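Local coordinates for protein tRNA (guanine(9)-N1)-methyltransferase (Schizosaccharomyces pombe, PDB 4JWF) that methylates N1 of guanosine 9 in cytoplasmic tRNA with S-adenosyl-L-methionine as methyl donor, through the SPOUT-clan methyltransferase domain that makes up this chain, at residues V26-I31 and L66-L71; K46-L51 and G78-R83; K115-S120 and E132-I137. All blocks are in the same frame, centred on the assembly; numbering follows the deposited sequence.

Contact 1 (V26-I31 and L66-L71)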
loop_
_atom_site.group_PDB
_atom_site.type_symbol
_atom_site.label_atom_id
_atom_site.label_comp_id
_atom_site.label_asym_id
_atom_site.label_seq_id
_atom_site.Cartn_x
_atom_site.Cartn_y
_atom_site.Cartn_z
ATOM N N VAL A 26 -0.006 14.421 -16.621
ATOM C CA VAL A 26 -0.570 13.665 -15.519
ATOM C C VAL A 26 -2.028 13.304 -15.823
ATOM O O VAL A 26 -2.859 14.188 -16.048
ATOM C CB VAL A 26 -0.462 14.450 -14.197
ATOM C CG1 VAL A 26 -1.229 13.748 -13.082
ATOM C CG2 VAL A 26 1.003 14.635 -13.805
ATOM N N VAL A 27 -2.327 12.006 -15.856
ATOM C CA VAL A 27 -3.713 11.542 -16.011
ATOM C C VAL A 27 -4.107 10.659 -14.819
ATOM O O VAL A 27 -3.667 9.510 -14.717
ATOM C CB VAL A 27 -3.964 10.822 -17.377
ATOM C CG1 VAL A 27 -5.350 10.154 -17.409
ATOM C CG2 VAL A 27 -3.837 11.804 -18.537
ATOM N N PRO A 28 -4.934 11.202 -13.907
ATOM C CA PRO A 28 -5.337 10.458 -12.718
ATOM C C PRO A 28 -5.911 9.078 -13.033
ATOM O O PRO A 28 -6.537 8.874 -14.077
ATOM C CB PRO A 28 -6.402 11.357 -12.093
ATOM C CG PRO A 28 -5.994 12.740 -12.518
ATOM C CD PRO A 28 -5.511 12.561 -13.922
ATOM N N SER A 29 -5.662 8.135 -12.134
ATOM C CA SER A 29 -6.169 6.781 -12.257
ATOM C C SER A 29 -7.377 6.606 -11.348
ATOM O O SER A 29 -7.529 7.322 -10.349
ATOM C CB SER A 29 -5.069 5.783 -11.888
ATOM O OG SER A 29 -5.578 4.471 -11.764
ATOM N N SER A 30 -8.232 5.652 -11.704
ATOM C CA SER A 30 -9.424 5.337 -10.925
ATOM C C SER A 30 -9.177 4.319 -9.814
ATOM O O SER A 30 -9.989 4.167 -8.910
ATOM C CB SER A 30 -10.533 4.847 -11.847
ATOM O OG SER A 30 -11.343 5.938 -12.211
ATOM N N ILE A 31 -8.057 3.614 -9.897
ATOM C CA ILE A 31 -7.634 2.697 -8.844
ATOM C C ILE A 31 -7.655 3.377 -7.475
ATOM O O ILE A 31 -7.196 4.505 -7.333
ATOM C CB ILE A 31 -6.241 2.135 -9.168
ATOM C CG1 ILE A 31 -6.377 1.098 -10.293
ATOM C CG2 ILE A 31 -5.591 1.511 -7.930
ATOM C CD1 ILE A 31 -5.099 0.750 -11.041
ATOM N N LEU A 66 2.612 9.871 -12.405
ATOM C CA LEU A 66 1.983 10.189 -13.678
ATOM C C LEU A 66 0.499 9.862 -13.597
ATOM O O LEU A 66 -0.327 10.585 -14.155
ATOM C CB LEU A 66 2.637 9.433 -14.830
ATOM C CG LEU A 66 2.119 9.741 -16.237
ATOM C CD1 LEU A 66 2.467 11.158 -16.652
ATOM C CD2 LEU A 66 2.658 8.730 -17.253
ATOM N N HIS A 67 0.174 8.778 -12.890
ATOM C CA HIS A 67 -1.217 8.366 -12.664
ATOM C C HIS A 67 -1.538 8.248 -11.171
ATOM O O HIS A 67 -1.571 7.147 -10.625
ATOM C CB HIS A 67 -1.510 7.046 -13.381
ATOM C CG HIS A 67 -1.101 7.037 -14.819
ATOM N ND1 HIS A 67 -1.841 7.658 -15.806
ATOM C CD2 HIS A 67 -0.029 6.489 -15.438
ATOM C CE1 HIS A 67 -1.242 7.492 -16.972
ATOM N NE2 HIS A 67 -0.139 6.787 -16.777
ATOM N N PRO A 68 -1.759 9.389 -10.500
ATOM C CA PRO A 68 -2.104 9.338 -9.080
ATOM C C PRO A 68 -3.383 8.531 -8.831
ATOM O O PRO A 68 -4.322 8.572 -9.639
ATOM C CB PRO A 68 -2.299 10.810 -8.699
ATOM C CG PRO A 68 -2.516 11.527 -9.980
ATOM C CD PRO A 68 -1.721 10.772 -11.007
ATOM N N VAL A 69 -3.388 7.780 -7.734
ATOM C CA VAL A 69 -4.524 6.957 -7.322
ATOM C C VAL A 69 -5.263 7.672 -6.206
ATOM O O VAL A 69 -4.759 8.649 -5.649
ATOM C CB VAL A 69 -4.049 5.588 -6.782
ATOM C CG1 VAL A 69 -3.206 4.864 -7.824
ATOM C CG2 VAL A 69 -3.262 5.770 -5.468
ATOM N N GLU A 70 -6.450 7.189 -5.860
ATOM C CA GLU A 70 -7.094 7.649 -4.642
ATOM C C GLU A 70 -6.520 6.824 -3.508
ATOM O O GLU A 70 -6.674 5.607 -3.480
ATOM C CB GLU A 70 -8.622 7.518 -4.733
ATOM C CG GLU A 70 -9.268 8.515 -5.713
ATOM C CD GLU A 70 -9.292 9.957 -5.186
ATOM O OE1 GLU A 70 -9.247 10.163 -3.949
ATOM O OE2 GLU A 70 -9.375 10.896 -6.012
ATOM N N LEU A 71 -5.826 7.486 -2.589
ATOM C CA LEU A 71 -5.167 6.802 -1.482
ATOM C C LEU A 71 -6.045 6.829 -0.232
ATOM O O LEU A 71 -6.474 7.893 0.205
ATOM C CB LEU A 71 -3.802 7.443 -1.215
ATOM C CG LEU A 71 -2.864 6.839 -0.164
ATOM C CD1 LEU A 71 -2.599 5.354 -0.420
ATOM C CD2 LEU A 71 -1.563 7.621 -0.144
#

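Contact 2 (K46-L51 and G78-R83)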
loop_
_atom_site.group_PDB
_atom_site.type_symbol
_atom_site.label_atom_id
_atom_site.label_comp_id
_atom_site.label_asym_id
_atom_site.label_seq_id
_atom_site.Cartn_x
_atom_site.Cartn_y
_atom_site.Cartn_z
ATOM N N LYS A 46 9.010 2.375 17.804
ATOM C CA LYS A 46 9.914 2.543 16.664
ATOM C C LYS A 46 9.297 2.056 15.347
ATOM O O LYS A 46 9.577 2.608 14.282
ATOM C CB LYS A 46 11.241 1.823 16.915
ATOM C CG LYS A 46 12.203 2.613 17.793
ATOM C CD LYS A 46 13.448 1.790 18.115
ATOM C CE LYS A 46 14.412 2.562 19.010
ATOM N NZ LYS A 46 15.381 1.631 19.652
ATOM N N GLU A 47 8.464 1.020 15.426
ATOM C CA GLU A 47 7.794 0.486 14.246
ATOM C C GLU A 47 6.663 1.397 13.785
ATOM O O GLU A 47 6.450 1.547 12.582
ATOM C CB GLU A 47 7.318 -0.943 14.485
ATOM C CG GLU A 47 8.480 -1.944 14.491
ATOM C CD GLU A 47 8.099 -3.333 14.981
ATOM O OE1 GLU A 47 7.169 -3.473 15.813
ATOM O OE2 GLU A 47 8.758 -4.294 14.533
ATOM N N ILE A 48 5.967 2.022 14.742
ATOM C CA ILE A 48 4.942 3.028 14.437
ATOM C C ILE A 48 5.579 4.202 13.708
ATOM O O ILE A 48 5.098 4.615 12.656
ATOM C CB ILE A 48 4.148 3.498 15.703
ATOM C CG1 ILE A 48 3.219 2.383 16.206
ATOM C CG2 ILE A 48 3.330 4.757 15.430
ATOM C CD1 ILE A 48 2.127 1.977 15.228
ATOM N N ASN A 49 6.686 4.698 14.248
ATOM C CA ASN A 49 7.380 5.849 13.671
ATOM C C ASN A 49 7.927 5.569 12.270
ATOM O O ASN A 49 7.848 6.417 11.370
ATOM C CB ASN A 49 8.490 6.325 14.611
ATOM C CG ASN A 49 7.965 6.740 15.985
ATOM O OD1 ASN A 49 6.751 6.764 16.230
ATOM N ND2 ASN A 49 8.881 7.069 16.887
ATOM N N SER A 50 8.473 4.373 12.099
ATOM C CA SER A 50 8.932 3.906 10.802
ATOM C C SER A 50 7.759 3.839 9.828
ATOM O O SER A 50 7.843 4.374 8.723
ATOM C CB SER A 50 9.603 2.539 10.944
ATOM O OG SER A 50 9.884 1.999 9.666
ATOM N N LEU A 51 6.654 3.227 10.254
ATOM C CA LEU A 51 5.458 3.150 9.410
ATOM C C LEU A 51 4.891 4.518 9.044
ATOM O O LEU A 51 4.493 4.746 7.903
ATOM C CB LEU A 51 4.378 2.258 10.045
ATOM C CG LEU A 51 3.013 2.207 9.341
ATOM C CD1 LEU A 51 3.109 1.646 7.902
ATOM C CD2 LEU A 51 2.025 1.424 10.177
ATOM N N GLY A 78 -5.206 5.713 16.678
ATOM C CA GLY A 78 -4.217 5.204 17.622
ATOM C C GLY A 78 -2.884 5.913 17.539
ATOM O O GLY A 78 -2.806 7.054 17.091
ATOM N N ARG A 79 -1.825 5.218 17.954
ATOM C CA ARG A 79 -0.480 5.787 17.969
ATOM C C ARG A 79 0.003 6.292 16.610
ATOM O O ARG A 79 0.751 7.268 16.541
ATOM C CB ARG A 79 0.524 4.779 18.517
ATOM C CG ARG A 79 0.345 4.440 19.986
ATOM C CD ARG A 79 1.350 3.393 20.387
ATOM N NE ARG A 79 0.999 2.079 19.846
ATOM C CZ ARG A 79 1.832 1.044 19.783
ATOM N NH1 ARG A 79 3.080 1.154 20.208
ATOM N NH2 ARG A 79 1.418 -0.101 19.277
ATOM N N LEU A 80 -0.396 5.627 15.531
ATOM C CA LEU A 80 0.041 6.048 14.207
ATOM C C LEU A 80 -0.456 7.467 13.922
ATOM O O LEU A 80 0.318 8.327 13.481
ATOM C CB LEU A 80 -0.431 5.068 13.132
ATOM C CG LEU A 80 -0.041 5.361 11.684
ATOM C CD1 LEU A 80 1.471 5.321 11.502
ATOM C CD2 LEU A 80 -0.720 4.372 10.748
ATOM N N LYS A 81 -1.741 7.694 14.199
ATOM C CA LYS A 81 -2.378 8.989 14.012
ATOM C C LYS A 81 -1.671 10.075 14.813
ATOM O O LYS A 81 -1.357 11.140 14.281
ATOM C CB LYS A 81 -3.850 8.918 14.422
ATOM C CG LYS A 81 -4.644 10.205 14.221
ATOM C CD LYS A 81 -6.104 9.978 14.543
ATOM C CE LYS A 81 -6.756 11.262 14.985
ATOM N NZ LYS A 81 -7.048 12.158 13.830
ATOM N N THR A 82 -1.427 9.784 16.088
ATOM C CA THR A 82 -0.756 10.697 16.999
ATOM C C THR A 82 0.637 11.038 16.478
ATOM O O THR A 82 1.038 12.204 16.476
ATOM C CB THR A 82 -0.691 10.091 18.433
ATOM O OG1 THR A 82 -1.989 10.145 19.028
ATOM C CG2 THR A 82 0.286 10.843 19.319
ATOM N N ARG A 83 1.366 10.019 16.034
ATOM C CA ARG A 83 2.713 10.211 15.517
ATOM C C ARG A 83 2.708 11.086 14.272
ATOM O O ARG A 83 3.552 11.974 14.139
ATOM C CB ARG A 83 3.393 8.870 15.242
ATOM C CG ARG A 83 4.740 8.983 14.568
ATOM C CD ARG A 83 5.782 9.615 15.473
ATOM N NE ARG A 83 7.059 9.748 14.778
ATOM C CZ ARG A 83 8.174 10.256 15.306
ATOM N NH1 ARG A 83 8.194 10.690 16.554
ATOM N NH2 ARG A 83 9.276 10.326 14.571
#

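Contact 3 (K115-S120 and E132-I137). With SAH (S-adenosyl-L-homocysteine), chain C.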
loop_
_atom_site.group_PDB
_atom_site.type_symbol
_atom_site.label_atom_id
_atom_site.label_comp_id
_atom_site.label_asym_id
_atom_site.label_seq_id
_atom_site.Cartn_x
_atom_site.Cartn_y
_atom_site.Cartn_z
ATOM N N LYS A 115 -14.370 -5.936 -5.350
ATOM C CA LYS A 115 -13.263 -5.203 -5.965
ATOM C C LYS A 115 -12.015 -5.130 -5.085
ATOM O O LYS A 115 -10.979 -4.606 -5.510
ATOM C CB LYS A 115 -13.708 -3.791 -6.346
ATOM C CG LYS A 115 -14.666 -3.744 -7.523
ATOM C CD LYS A 115 -15.711 -2.661 -7.303
ATOM C CE LYS A 115 -16.623 -2.470 -8.510
ATOM N NZ LYS A 115 -17.496 -1.270 -8.310
ATOM N N LEU A 116 -12.108 -5.655 -3.868
ATOM C CA LEU A 116 -10.973 -5.627 -2.952
ATOM C C LEU A 116 -9.955 -6.687 -3.335
ATOM O O LEU A 116 -10.320 -7.818 -3.624
ATOM C CB LEU A 116 -11.431 -5.816 -1.497
ATOM C CG LEU A 116 -12.442 -4.787 -0.963
ATOM C CD1 LEU A 116 -13.082 -5.261 0.325
ATOM C CD2 LEU A 116 -11.816 -3.398 -0.779
ATOM N N VAL A 117 -8.680 -6.298 -3.369
ATOM C CA VAL A 117 -7.582 -7.240 -3.491
ATOM C C VAL A 117 -6.546 -6.898 -2.433
ATOM O O VAL A 117 -5.951 -5.829 -2.460
ATOM C CB VAL A 117 -6.920 -7.233 -4.903
ATOM C CG1 VAL A 117 -5.705 -8.151 -4.937
ATOM C CG2 VAL A 117 -7.904 -7.648 -5.979
ATOM N N TYR A 118 -6.331 -7.819 -1.501
ATOM C CA TYR A 118 -5.322 -7.635 -0.481
ATOM C C TYR A 118 -3.989 -8.139 -0.985
ATOM O O TYR A 118 -3.821 -9.323 -1.222
ATOM C CB TYR A 118 -5.710 -8.370 0.802
ATOM C CG TYR A 118 -5.228 -7.698 2.073
ATOM C CD1 TYR A 118 -6.147 -7.269 3.043
ATOM C CD2 TYR A 118 -3.860 -7.483 2.312
ATOM C CE1 TYR A 118 -5.726 -6.654 4.216
ATOM C CE2 TYR A 118 -3.423 -6.851 3.484
ATOM C CZ TYR A 118 -4.364 -6.443 4.426
ATOM O OH TYR A 118 -3.962 -5.836 5.584
ATOM N N LEU A 119 -3.029 -7.237 -1.149
ATOM C CA LEU A 119 -1.697 -7.648 -1.542
ATOM C C LEU A 119 -1.018 -8.345 -0.375
ATOM O O LEU A 119 -1.030 -7.843 0.750
ATOM C CB LEU A 119 -0.878 -6.461 -2.022
ATOM C CG LEU A 119 -1.415 -5.775 -3.275
ATOM C CD1 LEU A 119 -0.692 -4.467 -3.505
ATOM C CD2 LEU A 119 -1.286 -6.676 -4.504
ATOM N N SER A 120 -0.460 -9.524 -0.639
ATOM C CA SER A 120 0.254 -10.283 0.387
ATOM C C SER A 120 1.329 -11.146 -0.242
ATOM O O SER A 120 1.099 -11.768 -1.267
ATOM C CB SER A 120 -0.705 -11.170 1.184
ATOM O OG SER A 120 0.017 -12.087 1.989
ATOM N N GLU A 132 -8.209 -0.854 -13.351
ATOM C CA GLU A 132 -8.748 0.462 -12.966
ATOM C C GLU A 132 -9.984 0.380 -12.054
ATOM O O GLU A 132 -10.256 1.307 -11.295
ATOM C CB GLU A 132 -9.045 1.333 -14.206
ATOM C CG GLU A 132 -7.802 1.825 -14.991
ATOM C CD GLU A 132 -7.047 2.983 -14.315
ATOM O OE1 GLU A 132 -7.683 3.995 -13.931
ATOM O OE2 GLU A 132 -5.801 2.883 -14.183
ATOM N N ASP A 133 -10.718 -0.729 -12.122
ATOM C CA ASP A 133 -11.922 -0.916 -11.290
ATOM C C ASP A 133 -11.651 -1.506 -9.881
ATOM O O ASP A 133 -12.540 -1.538 -9.021
ATOM C CB ASP A 133 -12.960 -1.763 -12.041
ATOM C CG ASP A 133 -12.419 -3.127 -12.474
ATOM O OD1 ASP A 133 -11.261 -3.203 -12.953
ATOM O OD2 ASP A 133 -13.160 -4.131 -12.346
ATOM N N LYS A 134 -10.423 -1.962 -9.648
ATOM C CA LYS A 134 -10.093 -2.679 -8.416
ATOM C C LYS A 134 -9.578 -1.772 -7.290
ATOM O O LYS A 134 -9.196 -0.618 -7.518
ATOM C CB LYS A 134 -9.090 -3.808 -8.700
ATOM C CG LYS A 134 -9.651 -4.965 -9.525
ATOM C CD LYS A 134 -10.439 -5.953 -8.675
ATOM C CE LYS A 134 -11.591 -6.585 -9.449
ATOM N NZ LYS A 134 -11.159 -7.277 -10.698
ATOM N N ILE A 135 -9.586 -2.324 -6.077
ATOM C CA ILE A 135 -9.183 -1.627 -4.867
ATOM C C ILE A 135 -8.105 -2.469 -4.190
ATOM O O ILE A 135 -8.396 -3.525 -3.636
ATOM C CB ILE A 135 -10.379 -1.435 -3.906
ATOM C CG1 ILE A 135 -11.533 -0.689 -4.598
ATOM C CG2 ILE A 135 -9.940 -0.725 -2.650
ATOM C CD1 ILE A 135 -12.897 -0.907 -3.938
ATOM N N TYR A 136 -6.859 -2.010 -4.247
ATOM C CA TYR A 136 -5.733 -2.788 -3.719
ATOM C C TYR A 136 -5.366 -2.340 -2.318
ATOM O O TYR A 136 -5.265 -1.139 -2.038
ATOM C CB TYR A 136 -4.522 -2.753 -4.665
ATOM C CG TYR A 136 -4.885 -3.227 -6.057
ATOM C CD1 TYR A 136 -4.830 -4.579 -6.390
ATOM C CD2 TYR A 136 -5.328 -2.328 -7.029
ATOM C CE1 TYR A 136 -5.192 -5.027 -7.657
ATOM C CE2 TYR A 136 -5.691 -2.763 -8.305
ATOM C CZ TYR A 136 -5.622 -4.111 -8.610
ATOM O OH TYR A 136 -5.982 -4.550 -9.869
ATOM N N ILE A 137 -5.189 -3.329 -1.445
ATOM C CA ILE A 137 -4.928 -3.098 -0.040
ATOM C C ILE A 137 -3.499 -3.466 0.293
ATOM O O ILE A 137 -3.019 -4.538 -0.087
ATOM C CB ILE A 137 -5.899 -3.914 0.853
ATOM C CG1 ILE A 137 -7.354 -3.584 0.486
ATOM C CG2 ILE A 137 -5.617 -3.651 2.346
ATOM C CD1 ILE A 137 -8.365 -4.647 0.911
HETATM N N SAH C . 3.851 -10.045 7.903
HETATM C CA SAH C . 3.192 -8.990 7.073
HETATM C CB SAH C . 4.214 -8.381 6.106
HETATM C CG SAH C . 4.267 -6.865 6.241
HETATM S SD SAH C . 5.022 -6.093 4.836
HETATM C C SAH C . 2.037 -9.617 6.336
HETATM O O SAH C . 1.497 -10.642 6.754
HETATM O OXT SAH C . 1.588 -9.143 5.291
HETATM C "C5'" SAH C . 3.874 -4.773 4.570
HETATM C "C4'" SAH C . 2.759 -5.024 3.534
HETATM O "O4'" SAH C . 3.235 -4.849 2.196
HETATM C "C3'" SAH C . 2.079 -6.386 3.561
HETATM O "O3'" SAH C . 0.918 -6.379 4.382
HETATM C "C2'" SAH C . 1.682 -6.646 2.126
HETATM O "O2'" SAH C . 0.387 -6.119 1.845
HETATM C "C1'" SAH C . 2.633 -5.807 1.318
HETATM N N9 SAH C . 3.676 -6.655 0.689
HETATM C C8 SAH C . 4.964 -6.775 1.081
HETATM N N7 SAH C . 5.660 -7.610 0.258
HETATM C C5 SAH C . 4.792 -8.034 -0.685
HETATM C C6 SAH C . 4.846 -8.922 -1.870
HETATM N N6 SAH C . 5.999 -9.546 -2.208
HETATM N N1 SAH C . 3.720 -9.095 -2.599
HETATM C C2 SAH C . 2.556 -8.488 -2.282
HETATM N N3 SAH C . 2.433 -7.664 -1.219
HETATM C C4 SAH C . 3.494 -7.402 -0.401
#

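Contact 1 (V26-I31 and L66-L71)
H67 turns its imidazole so that ND1 donates to the carbonyl oxygen of V27, at 2.8 Å between H67 ND1 and V27 O. The oxygen receives it in its own carbonyl plane, on a lone pair, while lying 16° out of the ring plane. With CG set beside the backbone N (chi1 -50°) and the ring swung by chi2 of -77°, ND1 is the ring nitrogen brought to this carbonyl, and L66 CG rests over one face of the imidazole. Backbone bonds continue the pairing: V27 N to L66 O, S29 N to P68 O at 2.9 Å, and E70 N to I31 O. V26 CG1 lies 3.7 Å from P68 CD, and I31 CG2 is 4.1 Å from V69 CG1. S29 holds its OG anti to its own backbone N, where the hydroxyl accepts from I31 N, 3.2 Å from S29 OG, closing an ST turn; E132 is its partner beyond the segments. E70 is salt-bridged to R97. The loop before strand 32-36 is thus pinned to the lead-in of strand 70-74 mostly through main-chain polar atoms. With ND1 donating to V27 O, the ring is held at this edge and the tautomer with hydrogen on ND1 is probably favoured.

Contact 2 (K46-L51 and G78-R83)
R83 leaves its helix with CG opposite the backbone N and then bends at chi2 (68°), which lays its guanidinium flat against the amide of N49, the two planes 13° apart. N49 CG sits 3.4 Å above that guanidinium, toward its rim, so the groups stack and the pair is not joined by a hydrogen bond: N49 OD1 comes within 3.3 Å of R83 NE, but at a poor angle. The same oxygen lies 3.1 Å from R83 CD. A leucine in place of R83 would probably leave the N49 amide without its flat stacking partner and free to turn. I48 fills the middle of the interface: its CG2 meets L80 CA at 3.7 Å, and its CG1 stands over the centre of the R79 guanidinium, whose NH1 is salt-bridged to D45 and whose NH2 bonds the carbonyl of M43. Deeper in, L51 CD2 touches L80 CD2 at 4.1 Å. The axes of the two helical segments approach to 9.3 Å with a crossing angle of -56°, joining helix 45-63 to helix 78-88. Apolar and stacking contacts carry this packing, and the arginines contribute flat faces toward helix 45-63.

Contact 3 (K115-S120 and E132-I137)
I137 lays its CG2 methyl over one face of the Y118 ring, 3.6 Å from I137 CG2 to the ring centroid and 15° off the normal, a CH-pi contact. CG2 lies opposite the backbone N because CG1 takes the place beside it (chi1 -56°), and this sends the other branch back along the strand, where I137 CD1 reaches L116 CD2 at 4.0 Å. L116 CD2 also meets I135 CG2 obliquely, so that L116, I135 and I137 pack together beside the Y118 ring. On the other face V117 and Y136 run side by side, with V117 CB 3.7 Å from Y136 CD1. Four backbone bonds fix the parallel register: I135 N to K115 O at 2.7 Å, V117 N to I135 O, I137 N to V117 O, and L119 N to I137 O at 2.9 Å. At the C-terminal end L119, an established S-adenosyl-L-methionine-binding residue, meets the product S-adenosyl-L-homocysteine; L119 O accepts from the ligand O2' at 2.5 Å, a distance so short that its exact length is doubtful. This pair belongs to the parallel sheet of the SPOUT-clan methyltransferase domain: strand 116-119 lies between 135-139 and 161-163, and 135-139 is flanked on its other edge by 32-36, whose D36 bonds the Y118 hydroxyl. Helix 150-158 packs C151 and A155 against Y118, and helix 181-194 places V184 and L188 against L119.

Contacts 1 and 3 both reach the same six-stranded parallel sheet, in which strand 32-36 separates 70-74 from 135-139; their centres lie 14 Å apart. They touch through E132, whose carboxylate probably bonds S30 N and S29 OG, and through I31 against Y136. Contact 2 stands off by itself, its centre 26 Å from contact 1 and 24 Å from contact 3, with nearest atoms about 10 Å away in each case. Along the chain the segments of contacts 1 and 2 alternate, as helix 45-63, strand 70-74 and helix 78-88 succeed one another, and contact 3 follows both. Of the three, contact 3 alone includes residues of the cofactor pocket.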